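Local coordinates for glycoside hydrolase family 16 protein (Bacteroides ovatus, PDB 7KR6), which probably hydrolyses internal glycosidic bonds of mixed-linkage beta-glucans, as an endo-glucanase of glycoside hydrolase family 16, at residues Leu118-Met132 with Gly143-Met156. The protein carries 1 engineered substitution. Numbering follows the deposited sequence.
Engineered in segment 143-156: Ala149 (natural residue Glu). With G2F (2-deoxy-2-fluoro-alpha-D-glucopyranose), chain C.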
ATOM      1  N   LEU A 118      17.672   8.753  11.961  1.00 20.56           N
ATOM      2  CA  LEU A 118      16.700   9.360  11.027  1.00 20.21           C
ATOM      3  C   LEU A 118      16.301  10.720  11.584  1.00 23.81           C
ATOM      4  O   LEU A 118      16.114  10.876  12.789  1.00 25.95           O
ATOM      5  CB  LEU A 118      15.481   8.446  10.892  1.00 20.32           C
ATOM      6  CG  LEU A 118      15.722   7.152  10.140  1.00 21.11           C
ATOM      7  CD1 LEU A 118      14.492   6.259  10.169  1.00 22.80           C
ATOM      8  CD2 LEU A 118      16.198   7.445   8.720  1.00 22.35           C
ATOM      9  N   PRO A 119      16.073  11.692  10.686  1.00 22.86           N
ATOM     10  CA  PRO A 119      15.463  12.970  11.039  1.00 23.36           C
ATOM     11  C   PRO A 119      13.978  12.717  11.353  1.00 21.86           C
ATOM     12  O   PRO A 119      13.377  11.711  10.950  1.00 23.08           O
ATOM     13  CB  PRO A 119      15.568  13.793   9.755  1.00 24.07           C
ATOM     14  CG  PRO A 119      15.471  12.744   8.690  1.00 25.61           C
ATOM     15  CD  PRO A 119      16.194  11.531   9.237  1.00 24.88           C
ATOM     16  N   LYS A 120      13.371  13.655  12.067  1.00 23.19           N
ATOM     17  CA  LYS A 120      11.896  13.751  12.104  1.00 25.31           C
ATOM     18  C   LYS A 120      11.357  13.925  10.687  1.00 21.08           C
ATOM     19  O   LYS A 120      11.696  14.900  10.008  1.00 23.43           O
ATOM     20  CB  LYS A 120      11.525  14.855  13.099  1.00 30.38           C
ATOM     21  CG  LYS A 120      11.839  14.410  14.521  1.00 31.51           C
ATOM     22  CD  LYS A 120      11.334  15.298  15.591  1.00 37.10           C
ATOM     23  CE  LYS A 120      12.020  15.000  16.907  1.00 36.49           C
ATOM     24  NZ  LYS A 120      11.679  13.663  17.442  1.00 32.18           N
ATOM     25  N   THR A 121      10.511  12.997  10.248  1.00 20.16           N
ATOM     26  CA  THR A 121      10.051  12.969   8.845  1.00 19.32           C
ATOM     27  C   THR A 121       8.793  13.807   8.656  1.00 20.26           C
ATOM     28  O   THR A 121       8.493  14.158   7.476  1.00 20.30           O
ATOM     29  CB  THR A 121       9.806  11.534   8.368  1.00 18.97           C
ATOM     30  OG1 THR A 121       8.874  10.842   9.219  1.00 19.49           O
ATOM     31  CG2 THR A 121      11.112  10.786   8.276  1.00 19.01           C
ATOM     32  N   ASN A 122       8.051  14.067   9.741  1.00 19.72           N
ATOM     33  CA  ASN A 122       6.725  14.733   9.656  1.00 21.87           C
ATOM     34  C   ASN A 122       6.777  15.891   8.645  1.00 21.79           C
ATOM     35  O   ASN A 122       7.658  16.767   8.773  1.00 21.98           O
ATOM     36  CB  ASN A 122       6.177  15.183  11.028  1.00 22.64           C
ATOM     37  CG  ASN A 122       4.656  15.299  10.977  1.00 26.36           C
ATOM     38  OD1 ASN A 122       4.133  15.944  10.107  1.00 31.18           O
ATOM     39  ND2 ASN A 122       3.929  14.478  11.718  1.00 37.94           N
ATOM     40  N   GLY A 123       5.867  15.897   7.666  1.00 21.88           N
ATOM     41  CA  GLY A 123       5.760  17.003   6.688  1.00 22.14           C
ATOM     42  C   GLY A 123       6.531  16.778   5.413  1.00 19.91           C
ATOM     43  O   GLY A 123       6.737  17.727   4.645  1.00 21.53           O
ATOM     44  N   GLY A 124       6.914  15.531   5.128  1.00 19.51           N
ATOM     45  CA  GLY A 124       7.315  15.175   3.765  1.00 19.64           C
ATOM     46  C   GLY A 124       8.695  14.547   3.592  1.00 20.83           C
ATOM     47  O   GLY A 124       8.995  14.202   2.429  1.00 20.93           O
ATOM     48  N   LEU A 125       9.472  14.312   4.635  1.00 19.41           N
ATOM     49  CA  LEU A 125      10.776  13.604   4.423  1.00 19.77           C
ATOM     50  C   LEU A 125      10.508  12.108   4.233  1.00 17.98           C
ATOM     51  O   LEU A 125       9.562  11.551   4.853  1.00 18.64           O
ATOM     52  CB  LEU A 125      11.721  13.872   5.576  1.00 19.36           C
ATOM     53  CG  LEU A 125      12.045  15.339   5.908  1.00 22.58           C
ATOM     54  CD1 LEU A 125      13.110  15.392   6.993  1.00 26.33           C
ATOM     55  CD2 LEU A 125      12.505  16.058   4.661  1.00 26.29           C
ATOM     56  N   TRP A 126      11.293  11.469   3.359  1.00 17.88           N
ATOM     57  CA  TRP A 126      11.096  10.063   2.973  1.00 17.02           C
ATOM     58  C   TRP A 126      12.446   9.374   2.881  1.00 16.54           C
ATOM     59  O   TRP A 126      12.986   9.137   1.767  1.00 16.74           O
ATOM     60  CB  TRP A 126      10.303  10.051   1.669  1.00 17.59           C
ATOM     61  CG  TRP A 126      10.021   8.716   1.076  1.00 16.91           C
ATOM     62  CD1 TRP A 126      10.128   7.474   1.639  1.00 18.32           C
ATOM     63  CD2 TRP A 126       9.520   8.517  -0.252  1.00 17.96           C
ATOM     64  NE1 TRP A 126       9.765   6.511   0.729  1.00 17.65           N
ATOM     65  CE2 TRP A 126       9.400   7.128  -0.438  1.00 18.33           C
ATOM     66  CE3 TRP A 126       9.246   9.375  -1.328  1.00 18.26           C
ATOM     67  CZ2 TRP A 126       8.973   6.585  -1.642  1.00 18.84           C
ATOM     68  CZ3 TRP A 126       8.810   8.837  -2.514  1.00 19.30           C
ATOM     69  CH2 TRP A 126       8.673   7.467  -2.661  1.00 18.79           C
ATOM     70  N   PRO A 127      13.015   9.008   4.035  1.00 17.53           N
ATOM     71  CA  PRO A 127      14.245   8.197   4.058  1.00 16.68           C
ATOM     72  C   PRO A 127      13.949   6.744   3.724  1.00 17.94           C
ATOM     73  O   PRO A 127      12.864   6.250   4.072  1.00 16.80           O
ATOM     74  CB  PRO A 127      14.662   8.226   5.516  1.00 17.42           C
ATOM     75  CG  PRO A 127      13.341   8.445   6.283  1.00 17.11           C
ATOM     76  CD  PRO A 127      12.551   9.371   5.388  1.00 17.54           C
ATOM     77  N   ALA A 128      14.928   6.059   3.120  1.00 17.04           N
ATOM     78  CA  ALA A 128      14.768   4.626   2.806  1.00 15.60           C
ATOM     79  C   ALA A 128      16.137   3.921   2.781  1.00 14.72           C
ATOM     80  O   ALA A 128      17.199   4.555   2.504  1.00 17.06           O
ATOM     81  CB  ALA A 128      14.019   4.455   1.510  1.00 16.46           C
ATOM     82  N   PHE A 129      16.087   2.655   3.122  1.00 16.23           N
ATOM     83  CA  PHE A 129      17.188   1.680   3.057  1.00 16.63           C
ATOM     84  C   PHE A 129      16.636   0.522   2.244  1.00 16.19           C
ATOM     85  O   PHE A 129      15.642  -0.093   2.701  1.00 16.15           O
ATOM     86  CB  PHE A 129      17.568   1.287   4.486  1.00 16.78           C
ATOM     87  CG  PHE A 129      18.492   0.103   4.633  1.00 18.42           C
ATOM     88  CD1 PHE A 129      19.507  -0.158   3.706  1.00 19.13           C
ATOM     89  CD2 PHE A 129      18.356  -0.742   5.710  1.00 19.78           C
ATOM     90  CE1 PHE A 129      20.353  -1.240   3.897  1.00 19.66           C
ATOM     91  CE2 PHE A 129      19.210  -1.814   5.919  1.00 18.27           C
ATOM     92  CZ  PHE A 129      20.210  -2.058   4.993  1.00 18.59           C
ATOM     93  N   TRP A 130      17.234   0.238   1.096  1.00 17.40           N
ATOM     94  CA  TRP A 130      16.588  -0.673   0.137  1.00 17.48           C
ATOM     95  C   TRP A 130      17.606  -1.313  -0.807  1.00 17.06           C
ATOM     96  O   TRP A 130      18.787  -1.062  -0.676  1.00 16.63           O
ATOM     97  CB  TRP A 130      15.491   0.105  -0.579  1.00 17.60           C
ATOM     98  CG  TRP A 130      15.866   1.379  -1.266  1.00 16.03           C
ATOM     99  CD1 TRP A 130      16.281   2.552  -0.704  1.00 18.05           C
ATOM    100  CD2 TRP A 130      15.627   1.675  -2.645  1.00 17.23           C
ATOM    101  NE1 TRP A 130      16.372   3.526  -1.654  1.00 18.31           N
ATOM    102  CE2 TRP A 130      15.982   3.014  -2.849  1.00 17.66           C
ATOM    103  CE3 TRP A 130      15.153   0.931  -3.733  1.00 16.91           C
ATOM    104  CZ2 TRP A 130      15.813   3.638  -4.078  1.00 18.60           C
ATOM    105  CZ3 TRP A 130      15.010   1.554  -4.941  1.00 17.41           C
ATOM    106  CH2 TRP A 130      15.338   2.879  -5.115  1.00 18.24           C
ATOM    107  N   MET A 131      17.110  -2.197  -1.663  1.00 17.75           N
ATOM    108  CA  MET A 131      17.969  -3.027  -2.528  1.00 18.40           C
ATOM    109  C   MET A 131      17.278  -3.184  -3.870  1.00 17.89           C
ATOM    110  O   MET A 131      16.023  -3.226  -3.907  1.00 17.70           O
ATOM    111  CB  MET A 131      18.210  -4.395  -1.884  1.00 18.84           C
ATOM    112  CG  MET A 131      18.974  -4.345  -0.603  1.00 19.41           C
ATOM    113  SD  MET A 131      18.877  -5.891   0.315  1.00 24.63           S
ATOM    114  CE  MET A 131      19.187  -7.202  -0.879  1.00 23.30           C
ATOM    115  N   MET A 132      18.057  -3.282  -4.949  1.00 18.18           N
ATOM    116  CA  MET A 132      17.491  -3.701  -6.258  1.00 17.34           C
ATOM    117  C   MET A 132      18.392  -4.750  -6.880  1.00 18.53           C
ATOM    118  O   MET A 132      19.563  -4.834  -6.518  1.00 18.83           O
ATOM    119  CB  MET A 132      17.320  -2.554  -7.251  1.00 17.79           C
ATOM    120  CG  MET A 132      16.163  -1.599  -6.910  1.00 17.96           C
ATOM    121  SD  MET A 132      15.773  -0.355  -8.146  1.00 20.03           S
ATOM    122  CE  MET A 132      17.012   0.881  -7.835  1.00 19.51           C
ATOM    123  N   GLY A 143      13.626  -6.182  -9.678  1.00 19.35           N
ATOM    124  CA  GLY A 143      13.225  -6.494  -8.299  1.00 19.16           C
ATOM    125  C   GLY A 143      13.654  -5.380  -7.363  1.00 18.21           C
ATOM    126  O   GLY A 143      14.694  -4.732  -7.577  1.00 18.50           O
ATOM    127  N   GLU A 144      12.841  -5.114  -6.346  1.00 17.90           N
ATOM    128  CA  GLU A 144      13.155  -4.101  -5.340  1.00 16.21           C
ATOM    129  C   GLU A 144      12.709  -4.638  -3.972  1.00 16.01           C
ATOM    130  O   GLU A 144      11.552  -5.175  -3.855  1.00 17.06           O
ATOM    131  CB  GLU A 144      12.447  -2.787  -5.632  1.00 16.97           C
ATOM    132  CG  GLU A 144      13.011  -1.591  -4.916  1.00 18.14           C
ATOM    133  CD  GLU A 144      12.023  -0.850  -4.041  1.00 18.72           C
ATOM    134  OE1 GLU A 144      11.832   0.367  -4.270  1.00 18.69           O
ATOM    135  OE2 GLU A 144      11.379  -1.512  -3.183  1.00 19.58           O
ATOM    136  N   ILE A 145      13.589  -4.517  -2.995  1.00 16.36           N
ATOM    137  CA  ILE A 145      13.271  -4.785  -1.564  1.00 16.66           C
ATOM    138  C   ILE A 145      13.420  -3.467  -0.834  1.00 17.81           C
ATOM    139  O   ILE A 145      14.519  -2.925  -0.800  1.00 18.34           O
ATOM    140  CB  ILE A 145      14.157  -5.861  -0.933  1.00 16.98           C
ATOM    141  CG1 ILE A 145      14.195  -7.140  -1.766  1.00 17.75           C
ATOM    142  CG2 ILE A 145      13.670  -6.107   0.470  1.00 18.38           C
ATOM    143  CD1 ILE A 145      15.276  -8.073  -1.320  1.00 20.00           C
ATOM    144  N   ASP A 146      12.310  -2.962  -0.314  1.00 17.55           N
ATOM    145  CA  ASP A 146      12.305  -1.761   0.534  1.00 17.68           C
ATOM    146  C   ASP A 146      12.382  -2.270   1.963  1.00 17.06           C
ATOM    147  O   ASP A 146      11.363  -2.644   2.513  1.00 17.94           O
ATOM    148  CB  ASP A 146      11.143  -0.865   0.182  1.00 17.65           C
ATOM    149  CG  ASP A 146      11.179   0.478   0.831  1.00 27.93           C
ATOM    150  OD1 ASP A 146      12.272   0.867   1.340  1.00 27.51           O
ATOM    151  OD2 ASP A 146      10.088   1.154   0.681  1.00 33.00           O
ATOM    152  N   ILE A 147      13.589  -2.273   2.539  1.00 17.42           N
ATOM    153  CA  ILE A 147      13.796  -2.868   3.878  1.00 16.96           C
ATOM    154  C   ILE A 147      13.072  -1.969   4.895  1.00 17.07           C
ATOM    155  O   ILE A 147      12.298  -2.462   5.727  1.00 17.93           O
ATOM    156  CB  ILE A 147      15.282  -3.031   4.228  1.00 17.59           C
ATOM    157  CG1 ILE A 147      15.987  -3.996   3.276  1.00 18.70           C
ATOM    158  CG2 ILE A 147      15.434  -3.476   5.669  1.00 18.94           C
ATOM    159  CD1 ILE A 147      17.474  -3.974   3.395  1.00 17.44           C
ATOM    160  N   MET A 148      13.328  -0.685   4.783  1.00 18.10           N
ATOM    161  CA  MET A 148      12.679   0.300   5.673  1.00 18.76           C
ATOM    162  C   MET A 148      12.477   1.575   4.875  1.00 18.48           C
ATOM    163  O   MET A 148      13.368   2.011   4.167  1.00 19.75           O
ATOM    164  CB  MET A 148      13.576   0.553   6.891  1.00 23.71           C
ATOM    165  CG  MET A 148      13.174   1.714   7.832  1.00 28.34           C
ATOM    166  SD  MET A 148      13.578   3.373   7.252  1.00 25.72           S
ATOM    167  CE  MET A 148      15.365   3.401   7.419  1.00 26.69           C
ATOM    168  N   ALA A 149      11.307   2.172   5.052  1.00 16.53           N
ATOM    169  CA  ALA A 149      11.023   3.552   4.673  1.00 18.22           C
ATOM    170  C   ALA A 149      10.175   4.154   5.779  1.00 14.76           C
ATOM    171  O   ALA A 149       9.373   3.436   6.382  1.00 16.78           O
ATOM    172  CB  ALA A 149      10.312   3.617   3.370  1.00 18.39           C
ATOM    173  N   MET A 150      10.387   5.429   6.040  1.00 17.03           N
ATOM    174  CA  MET A 150       9.448   6.194   6.915  1.00 16.94           C
ATOM    175  C   MET A 150       8.976   7.405   6.135  1.00 16.40           C
ATOM    176  O   MET A 150       9.543   7.760   5.084  1.00 16.45           O
ATOM    177  CB  MET A 150      10.122   6.605   8.220  1.00 18.18           C
ATOM    178  CG  MET A 150      10.562   5.413   9.014  1.00 19.19           C
ATOM    179  SD  MET A 150      11.047   5.739  10.706  1.00 18.93           S
ATOM    180  CE  MET A 150       9.424   5.816  11.471  1.00 18.53           C
ATOM    181  N   GLY A 151       7.912   8.036   6.621  1.00 16.51           N
ATOM    182  CA  GLY A 151       7.420   9.265   5.969  1.00 17.08           C
ATOM    183  C   GLY A 151       6.076   9.072   5.287  1.00 17.77           C
ATOM    184  O   GLY A 151       5.616  10.013   4.611  1.00 18.48           O
ATOM    185  N   GLU A 152       5.450   7.893   5.344  1.00 18.95           N
ATOM    186  CA  GLU A 152       4.230   7.620   4.535  1.00 18.97           C
ATOM    187  C   GLU A 152       3.088   8.566   4.922  1.00 19.34           C
ATOM    188  O   GLU A 152       2.980   8.908   6.121  1.00 19.77           O
ATOM    189  CB  GLU A 152       3.806   6.164   4.699  1.00 20.41           C
ATOM    190  CG  GLU A 152       2.876   5.660   3.605  1.00 22.76           C
ATOM    191  CD  GLU A 152       1.394   5.780   3.940  1.00 31.33           C
ATOM    192  OE1 GLU A 152       0.596   5.931   3.033  1.00 37.60           O
ATOM    193  OE2 GLU A 152       1.061   5.818   5.134  1.00 31.82           O
ATOM    194  N   GLN A 153       2.267   8.943   3.934  1.00 20.46           N
ATOM    195  CA  GLN A 153       1.077   9.848   4.072  1.00 22.05           C
ATOM    196  C   GLN A 153       0.274   9.507   5.346  1.00 23.72           C
ATOM    197  O   GLN A 153      -0.039  10.430   6.114  1.00 22.68           O
ATOM    198  CB  GLN A 153       0.193   9.689   2.829  1.00 25.54           C
ATOM    199  CG  GLN A 153      -1.070  10.538   2.813  1.00 32.49           C
ATOM    200  CD  GLN A 153      -1.769  10.483   1.467  1.00 33.62           C
ATOM    201  OE1 GLN A 153      -1.195  10.106   0.461  1.00 34.59           O
ATOM    202  NE2 GLN A 153      -3.018  10.891   1.436  1.00 45.32           N
ATOM    203  N   SER A 154      -0.104   8.257   5.558  1.00 26.30           N
ATOM    204  CA  SER A 154      -1.068   7.904   6.654  1.00 30.16           C
ATOM    205  C   SER A 154      -0.424   8.114   8.032  1.00 31.64           C
ATOM    206  O   SER A 154      -1.158   8.482   8.980  1.00 29.74           O
ATOM    207  CB  SER A 154      -1.619   6.491   6.514  1.00 33.54           C
ATOM    208  OG  SER A 154      -0.629   5.544   6.887  1.00 35.91           O
ATOM    209  N   GLY A 155       0.909   8.007   8.139  1.00 28.09           N
ATOM    210  CA  GLY A 155       1.664   8.252   9.381  1.00 27.76           C
ATOM    211  C   GLY A 155       1.398   9.654   9.900  1.00 29.47           C
ATOM    212  O   GLY A 155       1.370   9.841  11.129  1.00 32.00           O
ATOM    213  N   MET A 156       1.210  10.603   8.986  1.00 28.08           N
ATOM    214  CA  MET A 156       0.833  11.985   9.338  1.00 27.52           C
ATOM    215  C   MET A 156      -0.705  12.076   9.441  1.00 31.32           C
ATOM    216  O   MET A 156      -1.096  13.166   9.929  1.00 37.38           O
ATOM    217  CB  MET A 156       1.376  12.983   8.310  1.00 30.72           C
ATOM    218  CG  MET A 156       2.937  13.003   8.238  1.00 26.25           C
ATOM    219  SD  MET A 156       3.483  13.911   6.809  1.00 29.25           S
ATOM    220  CE  MET A 156       3.419  12.616   5.588  1.00 25.27           C
TER
HETATM  221  C1  G2F C   1      10.813   1.123  -3.621  1.00 17.26           C
HETATM  222  C2  G2F C   1      10.162   1.915  -4.702  1.00 18.10           C
HETATM  223  C3  G2F C   1      11.074   3.007  -5.221  1.00 17.79           C
HETATM  224  C4  G2F C   1      11.431   3.902  -4.061  1.00 16.81           C
HETATM  225  C5  G2F C   1      12.165   3.005  -3.015  1.00 17.43           C
HETATM  226  C6  G2F C   1      12.711   3.694  -1.787  1.00 18.70           C
HETATM  227  O3  G2F C   1      10.438   3.721  -6.275  1.00 18.78           O
HETATM  228  O4  G2F C   1      12.269   4.997  -4.574  1.00 18.64           O
HETATM  229  O5  G2F C   1      11.332   1.924  -2.549  1.00 18.90           O
HETATM  230  O6  G2F C   1      11.657   4.524  -1.169  1.00 19.33           O
HETATM  231  F2  G2F C   1       9.692   1.016  -5.707  1.00 20.54           F
HETATM  232  O   HOH W   1       1.132  14.605  11.731  1.00 48.00           O
HETATM  233  O   HOH W   2       6.905  12.425   5.373  1.00 18.64           O
HETATM  234  O   HOH W   3       9.317   3.639   0.137  1.00 22.63           O
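Trp130 lies across the bent side chain of Glu144: its six-membered ring brings CE3 to 3.4 Å from Glu144 OE1, with ring and carboxylate planes 62° apart. That same OE1 is bonded covalently to C1 of the 2-fluoro-glucosyl group, 1.4 Å away, so the model holds a trapped glycosyl-enzyme species and marks Glu144 as the nucleophile. The sugar's C6 sits over the centre of one face of the Trp130 ring, while NE1 of that ring hydrogen-bonds Asn237 OD1 on the neighbouring strand 232-240. Trp130 CG stands between its backbone N and carbonyl carbon (chi1 55°), a rotation that turns the indole across the saccharide.

The strands that carry these groups, 125-132 and 144-150, form an antiparallel hairpin of the family 16 beta-jelly roll, and Trp130, Glu144 and Asp146 share its glycan-binding face. Phe129 N gives a nearly straight bond to Met148 O (169° at the hydrogen). Phe129 O in turn accepts from Met148 N at 3.2 Å and, weakly, from Ile147 N; this is a classic beta bulge, with two residues opposite one. It belongs to the family's E-x-D-x-x-E pattern, here Glu144, Asp146 and position 149, where the natural glutamate, presumably the acid/base, has been engineered to Ala149. The Ala149 methyl lies at the edge of the Trp126 indole, CB to NE1 4.0 Å. From that NE1 a water takes a hydrogen bond, donates to Asp146 OD2 at 2.7 Å, and shares a further hydrogen bond with the sugar's O6.

On the other side of the hairpin, Ile147 CD1 rests over the Phe129 ring, 3.8 Å from its centroid, in a CH-pi contact. Leu118 CD1 touches Met150 SD at 3.5 Å and meets the methyl of Met148, both methionines also packing on Val165 of strand 164-171.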